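Local coordinates for protein NADPH-flavin oxidoreductase (Vibrio harveyi, PDB 1BKJ) that catalyses the NADPH-dependent reduction of FMN to FMNH2 as a homodimeric flavoprotein and thereby supplies luciferase with reduced flavin for bioluminescence, at residues C115-A118 and A119-M122; H227-P230 and Y231-K235. All coordinates share one frame; numbering follows the deposited sequence.

Overall arrangement
Along the chain from the N terminus, interaction 1 comes first: residues 115-122 cover the C-terminal end of helix 98-121 and the residue after it, just ahead of strand 125-129. The chain then runs through strand 149-158 before interaction 2 forms in the short helix 228-234, close to the C terminus. Each contact closes a loop of a single helical turn, so the two follow in series and neither nests nor crosses. The centres of interaction 1 and interaction 2 are about 32 Å apart, on opposite sides of the chain's centre. Both pack on strand 149-158, through L116 and A119 in one and Y231 and L232 in the other, and both also touch the second subunit.

Interaction 1 (C115-A118 and A119-M122); sequences CLLA and AESM
L116 and E120 meet one turn apart in the last turns of helix 98-121, within the FMN-dependent nitroreductase fold. CG of L116 lies 3.7 Å from OE2 of E120, and the two side chains pass at a slant. Leucine reaches the acid because its CG stands anti to the backbone N (chi1 -176°), and E120 extends back along the helix. The neighbouring leucine flanks the other carboxylate oxygen: CD2 of L117 is 3.7 Å from OE1 of E120. CG of E120 passes over O of L116 at 3.3 Å, and this aliphatic stem carries the carboxylate past the leucines to H11.

Behind these side chains run the helix's i to i+4 bonds. N of E120 donates to O of L116 at 2.9 Å, with bonds from A119 N to C115 O and from S121 N to L117 O beside it. Small alanines let the helix pack closely, A118 against A33 of helix 24-35 and A119 against L157 of strand 149-158.

Further out, OE2 of E120 is hydrogen-bonded to ND1 of H11 of the FMN site, so the glutamate is a second-shell group that may orient this imidazole. L117, S121 and M122 also pack on the second subunit.

Near the C-terminal end of the helix the bond from M122 N to A118 O is weak. Serine suits this turn because its hydroxyl, carried directly on CB, can fold back on the preceding turn: chi1 of 76° sets OG of S121 between N and the carbonyl carbon, where it donates to O of A118 at 2.7 Å.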
ATOM      1  N   CYS A 115      -3.683  -5.540   8.521  1.00 12.07           N
ATOM      2  CA  CYS A 115      -4.448  -5.180   9.725  1.00 12.40           C
ATOM      3  C   CYS A 115      -5.941  -5.354   9.481  1.00 12.81           C
ATOM      4  O   CYS A 115      -6.616  -6.039  10.255  1.00 12.55           O
ATOM      5  CB  CYS A 115      -4.176  -3.732  10.140  1.00 11.61           C
ATOM      6  SG  CYS A 115      -2.550  -3.441  10.841  1.00 13.69           S
ATOM      7  N   LEU A 116      -6.419  -4.809   8.352  1.00 13.12           N
ATOM      8  CA  LEU A 116      -7.832  -4.893   7.972  1.00 13.55           C
ATOM      9  C   LEU A 116      -8.277  -6.328   7.719  1.00 13.29           C
ATOM     10  O   LEU A 116      -9.334  -6.721   8.215  1.00 12.51           O
ATOM     11  CB  LEU A 116      -8.163  -3.999   6.760  1.00 13.89           C
ATOM     12  CG  LEU A 116      -9.644  -3.932   6.337  1.00 15.17           C
ATOM     13  CD1 LEU A 116     -10.537  -3.401   7.458  1.00 14.96           C
ATOM     14  CD2 LEU A 116      -9.810  -3.088   5.087  1.00 15.65           C
ATOM     15  N   LEU A 117      -7.467  -7.104   6.987  1.00 13.06           N
ATOM     16  CA  LEU A 117      -7.783  -8.510   6.711  1.00 13.72           C
ATOM     17  C   LEU A 117      -7.847  -9.357   7.987  1.00 13.54           C
ATOM     18  O   LEU A 117      -8.762 -10.170   8.149  1.00 13.54           O
ATOM     19  CB  LEU A 117      -6.805  -9.122   5.711  1.00 14.40           C
ATOM     20  CG  LEU A 117      -7.001  -8.734   4.249  1.00 15.53           C
ATOM     21  CD1 LEU A 117      -5.921  -9.393   3.429  1.00 15.76           C
ATOM     22  CD2 LEU A 117      -8.376  -9.146   3.737  1.00 15.91           C
ATOM     23  N   ALA A 118      -6.925  -9.113   8.916  1.00 14.00           N
ATOM     24  CA  ALA A 118      -6.913  -9.812  10.203  1.00 14.57           C
ATOM     25  C   ALA A 118      -8.229  -9.493  10.929  1.00 14.72           C
ATOM     26  O   ALA A 118      -8.932 -10.401  11.359  1.00 15.54           O
ATOM     27  CB  ALA A 118      -5.738  -9.365  11.045  1.00 14.12           C
ATOM     28  N   ALA A 119      -8.610  -8.214  10.937  1.00 14.31           N
ATOM     29  CA  ALA A 119      -9.854  -7.774  11.579  1.00 14.56           C
ATOM     30  C   ALA A 119     -11.098  -8.413  10.949  1.00 14.56           C
ATOM     31  O   ALA A 119     -11.911  -8.985  11.657  1.00 14.86           O
ATOM     32  CB  ALA A 119      -9.963  -6.247  11.561  1.00 13.99           C
ATOM     33  N   GLU A 120     -11.182  -8.391   9.620  1.00 14.70           N
ATOM     34  CA  GLU A 120     -12.304  -8.972   8.874  1.00 15.46           C
ATOM     35  C   GLU A 120     -12.447 -10.485   9.086  1.00 15.81           C
ATOM     36  O   GLU A 120     -13.563 -10.986   9.190  1.00 16.25           O
ATOM     37  CB  GLU A 120     -12.193  -8.635   7.381  1.00 14.59           C
ATOM     38  CG  GLU A 120     -12.442  -7.150   7.089  1.00 14.57           C
ATOM     39  CD  GLU A 120     -12.217  -6.734   5.633  1.00 15.21           C
ATOM     40  OE1 GLU A 120     -11.492  -7.424   4.872  1.00 15.81           O
ATOM     41  OE2 GLU A 120     -12.752  -5.677   5.255  1.00 15.35           O
ATOM     42  N   SER A 121     -11.319 -11.180   9.248  1.00 15.75           N
ATOM     43  CA  SER A 121     -11.318 -12.623   9.477  1.00 16.65           C
ATOM     44  C   SER A 121     -11.885 -13.011  10.840  1.00 17.43           C
ATOM     45  O   SER A 121     -12.296 -14.158  11.033  1.00 17.90           O
ATOM     46  CB  SER A 121      -9.912 -13.181   9.334  1.00 15.88           C
ATOM     47  OG  SER A 121      -9.096 -12.897  10.452  1.00 16.00           O
ATOM     48  N   MET A 122     -11.899 -12.040  11.761  1.00 18.25           N
ATOM     49  CA  MET A 122     -12.417 -12.196  13.127  1.00 19.07           C
ATOM     50  C   MET A 122     -13.873 -11.754  13.219  1.00 18.97           C
ATOM     51  O   MET A 122     -14.457 -11.740  14.299  1.00 20.14           O
ATOM     52  CB  MET A 122     -11.586 -11.369  14.112  1.00 20.36           C
ATOM     53  CG  MET A 122     -10.134 -11.795  14.225  1.00 23.54           C
ATOM     54  SD  MET A 122      -9.123 -10.645  15.208  1.00 28.60           S
ATOM     55  CE  MET A 122      -8.309 -11.825  16.220  1.00 27.79           C
TER

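Interaction 2 (H227-P230 and Y231-K235); sequences HILP and YLNSK
L229 and N233 lie one turn apart on helix 228-234, bound first through their backbones: N of N233 donates to O of L229 at 2.9 Å, with an N-H...O angle of 166°. The same i to i+4 pattern joins Y231 N to H227 O, L232 N to I228 O and S234 N to P230 O. P230 fits the first turn, where a proline's missing N-H costs little, and its carbonyl still accepts the bond from S234.

Apolar contacts are lighter. CG2 of I228 and CD1 of L232 come within 4.4 Å on the buried side, and both residues also pack on the second subunit. In a mixed contact L229, its end swung back, crosses the amide of N233 at a slant, CG of L229 3.8 Å from OD1 of N233.

Polar side chains anchor the helix to the rest of the chain. Y231, its CG anti to the backbone N (chi1 164°), passes O of I228 with one ring edge, near the ring plane, while its far end leads away from 227-230; the phenol OH is hydrogen-bonded to D140 and to N of V151. D140 also forms a salt bridge with K235. NE2 of H227 bonds to O of R133, which ties the start of the turn to a loop.

At the far end, OG of S234 folds back and donates to O of Y231 at 2.7 Å, while ND2 of N233 bonds to O of L237, a few residues further along the same chain. These features describe a short amphipathic alpha-helix near the C terminus, laid against strand 149-158 and the neighbouring subunit.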
ATOM      1  N   HIS A 227      -2.752  21.469  -1.341  1.00 15.09           N
ATOM      2  CA  HIS A 227      -1.913  21.717  -0.159  1.00 14.29           C
ATOM      3  C   HIS A 227      -1.005  20.537   0.251  1.00 13.90           C
ATOM      4  O   HIS A 227      -0.191  20.681   1.169  1.00 14.12           O
ATOM      5  CB  HIS A 227      -2.804  22.071   1.041  1.00 14.84           C
ATOM      6  CG  HIS A 227      -3.779  20.989   1.400  1.00 15.57           C
ATOM      7  ND1 HIS A 227      -5.001  20.863   0.780  1.00 15.82           N
ATOM      8  CD2 HIS A 227      -3.676  19.937   2.248  1.00 15.42           C
ATOM      9  CE1 HIS A 227      -5.607  19.776   1.224  1.00 16.32           C
ATOM     10  NE2 HIS A 227      -4.820  19.195   2.115  1.00 16.19           N
ATOM     11  N   ILE A 228      -1.183  19.381  -0.386  1.00 13.54           N
ATOM     12  CA  ILE A 228      -0.439  18.162  -0.064  1.00 14.13           C
ATOM     13  C   ILE A 228       1.084  18.205  -0.236  1.00 14.53           C
ATOM     14  O   ILE A 228       1.790  17.769   0.688  1.00 14.07           O
ATOM     15  CB  ILE A 228      -1.137  16.889  -0.704  1.00 14.66           C
ATOM     16  CG1 ILE A 228      -2.424  16.569   0.070  1.00 14.61           C
ATOM     17  CG2 ILE A 228      -0.203  15.646  -0.771  1.00 15.21           C
ATOM     18  CD1 ILE A 228      -2.231  16.179   1.536  1.00 14.72           C
ATOM     19  N   LEU A 229       1.587  18.720  -1.371  1.00 14.18           N
ATOM     20  CA  LEU A 229       3.046  18.838  -1.572  1.00 14.59           C
ATOM     21  C   LEU A 229       3.643  19.848  -0.564  1.00 14.78           C
ATOM     22  O   LEU A 229       4.668  19.535   0.031  1.00 15.04           O
ATOM     23  CB  LEU A 229       3.453  19.121  -3.035  1.00 14.85           C
ATOM     24  CG  LEU A 229       4.952  19.093  -3.391  1.00 14.42           C
ATOM     25  CD1 LEU A 229       5.559  17.708  -3.173  1.00 15.37           C
ATOM     26  CD2 LEU A 229       5.133  19.516  -4.828  1.00 14.67           C
ATOM     27  N   PRO A 230       3.018  21.051  -0.349  1.00 14.32           N
ATOM     28  CA  PRO A 230       3.600  21.967   0.643  1.00 14.42           C
ATOM     29  C   PRO A 230       3.583  21.341   2.064  1.00 14.01           C
ATOM     30  O   PRO A 230       4.509  21.554   2.848  1.00 13.88           O
ATOM     31  CB  PRO A 230       2.680  23.186   0.564  1.00 14.62           C
ATOM     32  CG  PRO A 230       2.347  23.238  -0.844  1.00 15.15           C
ATOM     33  CD  PRO A 230       2.054  21.802  -1.189  1.00 14.51           C
ATOM     34  N   TYR A 231       2.555  20.534   2.358  1.00 13.60           N
ATOM     35  CA  TYR A 231       2.459  19.835   3.650  1.00 13.84           C
ATOM     36  C   TYR A 231       3.621  18.828   3.810  1.00 13.50           C
ATOM     37  O   TYR A 231       4.235  18.781   4.870  1.00 13.78           O
ATOM     38  CB  TYR A 231       1.108  19.114   3.830  1.00 13.05           C
ATOM     39  CG  TYR A 231       1.112  18.079   4.960  1.00 13.78           C
ATOM     40  CD1 TYR A 231       1.252  18.479   6.313  1.00 13.38           C
ATOM     41  CD2 TYR A 231       1.058  16.687   4.674  1.00 13.47           C
ATOM     42  CE1 TYR A 231       1.352  17.510   7.356  1.00 13.44           C
ATOM     43  CE2 TYR A 231       1.150  15.717   5.713  1.00 13.84           C
ATOM     44  CZ  TYR A 231       1.301  16.142   7.047  1.00 13.23           C
ATOM     45  OH  TYR A 231       1.408  15.216   8.057  1.00 12.80           O
ATOM     46  N   LEU A 232       3.848  17.976   2.806  1.00 13.43           N
ATOM     47  CA  LEU A 232       4.936  17.000   2.853  1.00 13.14           C
ATOM     48  C   LEU A 232       6.279  17.715   2.998  1.00 13.57           C
ATOM     49  O   LEU A 232       7.061  17.357   3.875  1.00 13.95           O
ATOM     50  CB  LEU A 232       4.921  16.100   1.609  1.00 13.33           C
ATOM     51  CG  LEU A 232       3.801  15.046   1.475  1.00 14.54           C
ATOM     52  CD1 LEU A 232       3.898  14.345   0.131  1.00 14.15           C
ATOM     53  CD2 LEU A 232       3.849  14.020   2.615  1.00 14.76           C
ATOM     54  N   ASN A 233       6.478  18.791   2.227  1.00 13.71           N
ATOM     55  CA  ASN A 233       7.703  19.602   2.265  1.00 14.37           C
ATOM     56  C   ASN A 233       7.939  20.261   3.627  1.00 14.80           C
ATOM     57  O   ASN A 233       9.087  20.374   4.048  1.00 15.67           O
ATOM     58  CB  ASN A 233       7.695  20.689   1.180  1.00 14.11           C
ATOM     59  CG  ASN A 233       7.767  20.134  -0.240  1.00 14.41           C
ATOM     60  OD1 ASN A 233       7.553  20.877  -1.194  1.00 15.26           O
ATOM     61  ND2 ASN A 233       8.054  18.846  -0.388  1.00 13.74           N
ATOM     62  N   SER A 234       6.858  20.666   4.314  1.00 14.67           N
ATOM     63  CA  SER A 234       6.923  21.292   5.650  1.00 14.96           C
ATOM     64  C   SER A 234       7.397  20.298   6.724  1.00 15.16           C
ATOM     65  O   SER A 234       7.900  20.703   7.774  1.00 16.06           O
ATOM     66  CB  SER A 234       5.568  21.906   6.065  1.00 14.68           C
ATOM     67  OG  SER A 234       4.628  20.932   6.517  1.00 14.26           O
ATOM     68  N   LYS A 235       7.226  19.002   6.447  1.00 14.73           N
ATOM     69  CA  LYS A 235       7.671  17.942   7.350  1.00 14.67           C
ATOM     70  C   LYS A 235       9.036  17.396   6.907  1.00 15.13           C
ATOM     71  O   LYS A 235       9.583  16.479   7.517  1.00 14.92           O
ATOM     72  CB  LYS A 235       6.631  16.812   7.446  1.00 14.36           C
ATOM     73  CG  LYS A 235       5.205  17.222   7.920  1.00 13.59           C
ATOM     74  CD  LYS A 235       5.132  18.099   9.199  1.00 14.16           C
ATOM     75  CE  LYS A 235       5.737  17.482  10.476  1.00 14.34           C
ATOM     76  NZ  LYS A 235       5.239  16.119  10.760  1.00 14.59           N
TER